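Local coordinates for protein L-glyceraldehyde 3-phosphate reductase (Clostridium beijerinckii, PDB 6HG6) that is an NADPH-binding aldo-keto reductase that detoxifies furfural, probably by reducing its aldehyde group with the bound cofactor, at residues G316-D319 with E320-M323; F199-T202 with I203-N206; G99-M102 with W103-P106. All coordinates share one frame; numbering follows the deposited sequence.

Interaction 1. Residues G316-D319 with E320-M323; sequences GFTD and EELM
Thr318 and Glu321 exchange hydrogen bonds in both directions at the start of helix 319-329, which makes a capping box with Thr318 as the N-cap. In one direction, Thr318 OG1 accepts from Glu321 N at 2.9 Å. Its torsion (chi1 68°) sets the hydroxyl between the backbone N and the carbonyl carbon of its own residue, where it meets the N-H of Glu321. In the other direction, Thr318 N donates to Glu321 OE1 at 3.1 Å, with an angle of 160° at the hydrogen. The N-H reaches this oxygen from above the carboxylate plane, 37° out of it. The two side chains cross nearly at a right angle, and Glu321 CG comes within 3.3 Å of Thr318 OG1.

Phe317, one residue earlier, also lies across Glu321. Glu321 OE1 lies obliquely to the ring, with Phe317 CD2 3.6 Å from it. On the apolar side, Phe317 CB rests against Leu322 CD2 at 3.4 Å, again with the side chains crossing almost perpendicularly. Phe317 and Leu322 continue this packing onto helix 278-286, through Met281 and Trp285 respectively. Arg274 ties the two parts together, since it forms a salt bridge with Glu321 OE1, a cation-pi contact with Phe317 and a hydrogen bond to Gly316 O. The same carboxylate oxygen thus serves both the cap and an arginine from outside the turn. Regular helical bonding begins with Leu322 N donating to Thr318 O at 3.0 Å. A water close to Thr318 OG1 donates to Glu320 OE1 at 2.9 Å.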
loop_
_atom_site.group_PDB
_atom_site.type_symbol
_atom_site.label_atom_id
_atom_site.label_comp_id
_atom_site.label_asym_id
_atom_site.label_seq_id
_atom_site.Cartn_x
_atom_site.Cartn_y
_atom_site.Cartn_z
ATOM N N GLY A 316 -11.633 16.288 -1.126
ATOM C CA GLY A 316 -13.061 16.660 -1.182
ATOM C C GLY A 316 -13.600 16.722 -2.602
ATOM O O GLY A 316 -12.971 17.349 -3.463
ATOM N N PHE A 317 -14.808 16.214 -2.800
ATOM C CA PHE A 317 -15.490 16.154 -4.106
ATOM C C PHE A 317 -16.930 16.612 -3.916
ATOM O O PHE A 317 -17.509 16.212 -2.900
ATOM C CB PHE A 317 -15.485 14.719 -4.622
ATOM C CG PHE A 317 -14.158 14.252 -5.153
ATOM C CD1 PHE A 317 -13.154 13.849 -4.302
ATOM C CD2 PHE A 317 -13.886 14.284 -6.513
ATOM C CE1 PHE A 317 -11.933 13.414 -4.804
ATOM C CE2 PHE A 317 -12.673 13.828 -7.009
ATOM C CZ PHE A 317 -11.688 13.420 -6.158
ATOM N N THR A 318 -17.468 17.320 -4.887
ATOM C CA THR A 318 -18.902 17.723 -4.923
ATOM C C THR A 318 -19.697 16.437 -5.234
ATOM O O THR A 318 -19.115 15.474 -5.963
ATOM C CB THR A 318 -19.163 18.833 -5.949
ATOM O OG1 THR A 318 -18.987 18.401 -7.340
ATOM C CG2 THR A 318 -18.306 20.057 -5.699
ATOM N N ASP A 319 -21.011 16.439 -4.859
ATOM C CA ASP A 319 -21.914 15.300 -5.200
ATOM C C ASP A 319 -21.965 15.197 -6.743
ATOM O O ASP A 319 -21.962 14.056 -7.268
ATOM C CB ASP A 319 -23.280 15.449 -4.503
ATOM C CG ASP A 319 -23.233 15.311 -2.977
ATOM O OD1 ASP A 319 -22.346 14.621 -2.471
ATOM O OD2 ASP A 319 -24.080 15.931 -2.297
ATOM N N GLU A 320 -21.785 16.324 -7.435
ATOM C CA GLU A 320 -21.819 16.334 -8.935
ATOM C C GLU A 320 -20.554 15.608 -9.510
ATOM O O GLU A 320 -20.728 14.841 -10.637
ATOM C CB GLU A 320 -21.872 17.733 -9.528
ATOM C CG GLU A 320 -21.981 17.714 -11.039
ATOM C CD GLU A 320 -22.197 19.100 -11.622
ATOM O OE1 GLU A 320 -21.428 19.977 -11.179
ATOM O OE2 GLU A 320 -23.141 19.319 -12.464
ATOM N N GLU A 321 -19.362 15.962 -8.920
ATOM C CA GLU A 321 -18.118 15.336 -9.435
ATOM C C GLU A 321 -18.249 13.832 -9.267
ATOM O O GLU A 321 -17.857 13.093 -10.192
ATOM C CB GLU A 321 -16.867 15.841 -8.717
ATOM C CG GLU A 321 -16.485 17.244 -9.105
ATOM C CD GLU A 321 -15.408 17.893 -8.251
ATOM O OE1 GLU A 321 -15.300 17.569 -7.092
ATOM O OE2 GLU A 321 -14.717 18.770 -8.761
ATOM N N LEU A 322 -18.698 13.405 -8.081
ATOM C CA LEU A 322 -18.805 11.985 -7.720
ATOM C C LEU A 322 -19.796 11.248 -8.620
ATOM O O LEU A 322 -19.436 10.170 -9.085
ATOM C CB LEU A 322 -19.196 11.856 -6.251
ATOM C CG LEU A 322 -18.121 12.279 -5.240
ATOM C CD1 LEU A 322 -18.508 11.823 -3.853
ATOM C CD2 LEU A 322 -16.735 11.771 -5.614
ATOM N N MET A 323 -20.998 11.780 -8.854
ATOM C CA MET A 323 -21.975 11.046 -9.695
ATOM C C MET A 323 -21.453 10.994 -11.143
ATOM O O MET A 323 -21.783 9.973 -11.865
ATOM C CB MET A 323 -23.349 11.704 -9.649
ATOM C CG MET A 323 -23.436 12.851 -10.567
ATOM S SD MET A 323 -24.419 12.614 -12.059
ATOM C CE MET A 323 -24.442 10.840 -12.259
HETATM O O HOH W 1 -19.408 20.110 -9.145
#

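Interaction 2. Residues F199-T202 with I203-N206; sequences FDRT and IENN. With EDO (1,2-ethanediol), chain H.
Arg201 and Glu204 lie side by side and point the same way across a short, weakly bonded helical turn that follows barrel strand 189-195. Here the contact is tight. Arg201 NH2 donates to Glu204 OE1 at 3.1 Å in a salt bridge, almost straight at 165°. The oxygen sits in the guanidinium plane and uses its syn lone pair, although the two planes are 80° apart. The bend of Arg201 at chi2 (-51°) brings its CD to 3.5 Å from Glu204 OE1. Both side chains also touch Trp285 of helix 278-286.

In the backbone, Arg201 O accepts from Glu204 N at 2.8 Å. The entry is an Asx turn, in which Asp200 OD1 accepts from Thr202 N and, at 2.6 Å, from Thr202 OG1.

The far end is looser. Thr202 O receives Asn206 N at 2.9 Å as well as Asn205 N; side chain meets side chain there at Thr202 CG2 and Asn206 ND2, 3.5 Å apart, while Asn206 OD1 accepts from Leu208 N. An ethanediol, probably from the crystallisation liquor, donates through O2 to Glu204 O at 2.8 Å, so this carbonyl is accessible to small solvent molecules.

Arg201 NH1 bridges to Asp326, Arg201 NE bonds Ile198 O, and Glu204 OE2 bonds Tyr196 OH. With partners at NE, NH1 and NH2, the guanidinium would be restricted in rotation, while Glu204 is shared between Arg201 and Tyr196.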
loop_
_atom_site.group_PDB
_atom_site.type_symbol
_atom_site.label_atom_id
_atom_site.label_comp_id
_atom_site.label_asym_id
_atom_site.label_seq_id
_atom_site.Cartn_x
_atom_site.Cartn_y
_atom_site.Cartn_z
ATOM N N PHE A 199 -11.438 2.837 -11.428
ATOM C CA PHE A 199 -11.762 1.715 -12.356
ATOM C C PHE A 199 -11.872 0.350 -11.653
ATOM O O PHE A 199 -12.314 -0.627 -12.314
ATOM C CB PHE A 199 -10.747 1.652 -13.493
ATOM C CG PHE A 199 -10.923 2.734 -14.519
ATOM C CD1 PHE A 199 -12.166 2.991 -15.060
ATOM C CD2 PHE A 199 -9.850 3.511 -14.916
ATOM C CE1 PHE A 199 -12.333 3.980 -16.014
ATOM C CE2 PHE A 199 -10.015 4.501 -15.876
ATOM C CZ PHE A 199 -11.263 4.764 -16.388
ATOM N N ASP A 200 -11.569 0.253 -10.369
ATOM C CA ASP A 200 -11.674 -1.031 -9.644
ATOM C C ASP A 200 -12.429 -0.809 -8.337
ATOM O O ASP A 200 -11.812 -0.379 -7.351
ATOM C CB ASP A 200 -10.303 -1.663 -9.435
ATOM C CG ASP A 200 -10.420 -3.062 -8.882
ATOM O OD1 ASP A 200 -11.530 -3.450 -8.470
ATOM O OD2 ASP A 200 -9.401 -3.756 -8.879
ATOM N N ARG A 201 -13.710 -1.156 -8.343
ATOM C CA ARG A 201 -14.615 -0.950 -7.190
ATOM C C ARG A 201 -14.779 -2.231 -6.384
ATOM O O ARG A 201 -15.785 -2.338 -5.653
ATOM C CB ARG A 201 -15.966 -0.476 -7.722
ATOM C CG ARG A 201 -15.874 0.762 -8.598
ATOM C CD ARG A 201 -15.096 1.918 -7.975
ATOM N NE ARG A 201 -15.274 3.123 -8.784
ATOM C CZ ARG A 201 -16.243 4.033 -8.652
ATOM N NH1 ARG A 201 -16.280 5.051 -9.488
ATOM N NH2 ARG A 201 -17.175 3.940 -7.718
ATOM N N THR A 202 -13.887 -3.209 -6.545
ATOM C CA THR A 202 -14.008 -4.515 -5.867
ATOM C C THR A 202 -14.342 -4.340 -4.381
ATOM O O THR A 202 -15.305 -4.996 -3.927
ATOM C CB THR A 202 -12.751 -5.381 -6.033
ATOM O OG1 THR A 202 -12.623 -5.604 -7.428
ATOM C CG2 THR A 202 -12.850 -6.715 -5.311
ATOM N N ILE A 203 -13.640 -3.473 -3.662
ATOM C CA ILE A 203 -13.828 -3.360 -2.178
ATOM C C ILE A 203 -15.186 -2.705 -1.853
ATOM O O ILE A 203 -15.600 -2.782 -0.683
ATOM C CB ILE A 203 -12.645 -2.647 -1.477
ATOM C CG1 ILE A 203 -12.548 -1.159 -1.821
ATOM C CG2 ILE A 203 -11.323 -3.359 -1.730
ATOM C CD1 ILE A 203 -11.592 -0.414 -0.913
ATOM N N GLU A 204 -15.847 -2.076 -2.823
ATOM C CA GLU A 204 -17.191 -1.468 -2.624
ATOM C C GLU A 204 -18.245 -2.580 -2.756
ATOM O O GLU A 204 -19.383 -2.363 -2.302
ATOM C CB GLU A 204 -17.440 -0.352 -3.646
ATOM C CG GLU A 204 -16.530 0.864 -3.521
ATOM C CD GLU A 204 -16.728 1.971 -4.560
ATOM O OE1 GLU A 204 -17.576 1.804 -5.476
ATOM O OE2 GLU A 204 -16.055 3.017 -4.465
ATOM N N ASN A 205 -17.905 -3.703 -3.400
ATOM C CA ASN A 205 -18.854 -4.783 -3.788
ATOM C C ASN A 205 -18.600 -6.126 -3.088
ATOM O O ASN A 205 -19.533 -6.962 -3.081
ATOM C CB ASN A 205 -18.799 -4.995 -5.303
ATOM C CG ASN A 205 -19.128 -3.723 -6.057
ATOM O OD1 ASN A 205 -20.036 -3.009 -5.681
ATOM N ND2 ASN A 205 -18.398 -3.426 -7.115
ATOM N N ASN A 206 -17.427 -6.353 -2.513
ATOM C CA ASN A 206 -17.113 -7.645 -1.843
ATOM C C ASN A 206 -17.171 -7.490 -0.313
ATOM O O ASN A 206 -16.701 -8.374 0.375
ATOM C CB ASN A 206 -15.750 -8.182 -2.282
ATOM C CG ASN A 206 -14.600 -7.382 -1.729
ATOM O OD1 ASN A 206 -14.818 -6.382 -1.046
ATOM N ND2 ASN A 206 -13.378 -7.827 -1.999
HETATM C C1 EDO H . -21.191 -4.230 1.416
HETATM O O1 EDO H . -21.327 -5.059 2.569
HETATM C C2 EDO H . -20.924 -5.014 0.180
HETATM O O2 EDO H . -19.874 -4.472 -0.601
HETATM O O HOH W 2 -11.527 -2.165 -5.084
#

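Interaction 3. Residues G99-M102 with W103-P106; sequences GYKM and WEGP
Lys101 runs past the carbonyl of Trp103 to meet Glu104, three residues on. From CB the chain runs out fully extended, its CG anti to the backbone N (chi1 -175°). CG passes the carbonyl at a distance, with Lys101 CG 4.0 Å from Trp103 O. CD carries the zigzag onward, and CE arrives beside the carboxylate, 3.4 Å from Glu104 OE2. At the tip, Lys101 NZ donates to Glu104 OE1 at 3.0 Å, a hydrogen bond that is part of a salt bridge. The ammonium comes from the syn side of the oxygen but stands 29° out of the carboxylate plane. Glu104 meets it because its chain folds at chi2 (-62°), which brings back toward Lys101 a side chain that starts out pointing away from it.

These residues belong to the loop that leads from the third barrel strand, 93-98, to helix 113-127, at the C-terminal ends of the strands of the TIM barrel, the end where aldo-keto reductases hold their cofactor. Even so, the side chain of Lys101 remains about 12 Å from the NADPH.

Met102 and Trp103 pack on the helix side of the same loop, their side chains crossing at a slant. Met102 CG lies 3.5 Å from Trp103 CE3, approaching the indole obliquely, while the end of Met102 leads away from Trp103, its side chain touching Tyr115 and Arg126 of helix 113-127. The indole makes an edge-to-face contact with the ring of Tyr115, and it also touches Ala118 and Gln122 one and two turns along that helix.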
loop_
_atom_site.group_PDB
_atom_site.type_symbol
_atom_site.label_atom_id
_atom_site.label_comp_id
_atom_site.label_asym_id
_atom_site.label_seq_id
_atom_site.Cartn_x
_atom_site.Cartn_y
_atom_site.Cartn_z
ATOM N N GLY A 99 2.473 -14.713 1.198
ATOM C CA GLY A 99 1.195 -15.322 0.784
ATOM C C GLY A 99 1.081 -15.573 -0.702
ATOM O O GLY A 99 0.248 -16.424 -1.102
ATOM N N TYR A 100 1.888 -14.881 -1.509
ATOM C CA TYR A 100 2.059 -15.145 -2.948
ATOM C C TYR A 100 3.328 -15.974 -3.130
ATOM O O TYR A 100 4.000 -16.320 -2.140
ATOM C CB TYR A 100 2.076 -13.859 -3.797
ATOM C CG TYR A 100 0.699 -13.306 -4.106
ATOM C CD1 TYR A 100 -0.119 -13.906 -5.043
ATOM C CD2 TYR A 100 0.205 -12.191 -3.446
ATOM C CE1 TYR A 100 -1.363 -13.381 -5.384
ATOM C CE2 TYR A 100 -1.051 -11.667 -3.741
ATOM C CZ TYR A 100 -1.841 -12.287 -4.686
ATOM O OH TYR A 100 -3.073 -11.778 -4.976
ATOM N N LYS A 101 3.651 -16.290 -4.376
ATOM C CA LYS A 101 4.755 -17.230 -4.651
ATOM C C LYS A 101 6.074 -16.510 -4.399
ATOM O O LYS A 101 6.298 -15.413 -4.970
ATOM C CB LYS A 101 4.723 -17.799 -6.051
ATOM C CG LYS A 101 5.800 -18.856 -6.262
ATOM C CD LYS A 101 5.677 -19.490 -7.580
ATOM C CE LYS A 101 6.720 -20.550 -7.774
ATOM N NZ LYS A 101 6.414 -21.308 -8.990
ATOM N N MET A 102 6.893 -17.089 -3.532
ATOM C CA MET A 102 8.224 -16.536 -3.226
ATOM C C MET A 102 9.302 -17.516 -3.680
ATOM O O MET A 102 10.276 -17.047 -4.298
ATOM C CB MET A 102 8.354 -16.251 -1.728
ATOM C CG MET A 102 9.721 -15.738 -1.342
ATOM S SD MET A 102 9.919 -14.051 -2.001
ATOM C CE MET A 102 11.677 -13.849 -1.746
ATOM N N TRP A 103 9.200 -18.805 -3.353
ATOM C CA TRP A 103 10.220 -19.790 -3.782
ATOM C C TRP A 103 9.498 -21.044 -4.235
ATOM O O TRP A 103 8.272 -21.106 -4.100
ATOM C CB TRP A 103 11.285 -20.025 -2.695
ATOM C CG TRP A 103 10.822 -20.662 -1.414
ATOM C CD1 TRP A 103 10.651 -22.007 -1.198
ATOM C CD2 TRP A 103 10.556 -20.018 -0.156
ATOM N NE1 TRP A 103 10.238 -22.224 0.096
ATOM C CE2 TRP A 103 10.184 -21.031 0.758
ATOM C CE3 TRP A 103 10.506 -18.689 0.291
ATOM C CZ2 TRP A 103 9.847 -20.755 2.085
ATOM C CZ3 TRP A 103 10.166 -18.431 1.600
ATOM C CH2 TRP A 103 9.797 -19.450 2.477
ATOM N N GLU A 104 10.216 -21.934 -4.879
ATOM C CA GLU A 104 9.577 -23.110 -5.497
ATOM C C GLU A 104 9.174 -24.113 -4.425
ATOM O O GLU A 104 9.775 -24.106 -3.375
ATOM C CB GLU A 104 10.520 -23.787 -6.491
ATOM C CG GLU A 104 10.937 -22.878 -7.625
ATOM C CD GLU A 104 9.805 -22.391 -8.520
ATOM O OE1 GLU A 104 8.830 -23.148 -8.753
ATOM O OE2 GLU A 104 9.871 -21.219 -8.945
ATOM N N GLY A 105 8.162 -24.918 -4.724
ATOM C CA GLY A 105 7.794 -26.066 -3.879
ATOM C C GLY A 105 6.667 -25.746 -2.908
ATOM O O GLY A 105 6.174 -24.634 -2.850
ATOM N N PRO A 106 6.243 -26.742 -2.101
ATOM C CA PRO A 106 5.041 -26.603 -1.272
ATOM C C PRO A 106 5.099 -25.657 -0.081
ATOM O O PRO A 106 4.052 -25.387 0.509
ATOM C CB PRO A 106 4.787 -28.051 -0.821
ATOM C CG PRO A 106 6.156 -28.656 -0.781
ATOM C CD PRO A 106 6.866 -28.050 -1.976
#

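Overall arrangement
Along the chain the order is interaction 3, interaction 2, interaction 1. Interaction 3 lies in the loop after strand 93-98, interaction 2 runs from the loop after strand 189-195 into helix 202-205, and interaction 1 opens helix 319-329, after the eighth strand, 294-297. Interactions 1 and 2 have centres about 18 Å apart and nearest atoms about 6 Å apart. They do not touch, but Trp285 meets side chains of both, and a salt bridge from interaction 2 reaches the helix that interaction 1 opens. They thus share the side of the barrel by helices 278-286 and 319-329. Interaction 3 stands apart, its centre about 27 Å from that of interaction 2 and about 43 Å from that of interaction 1.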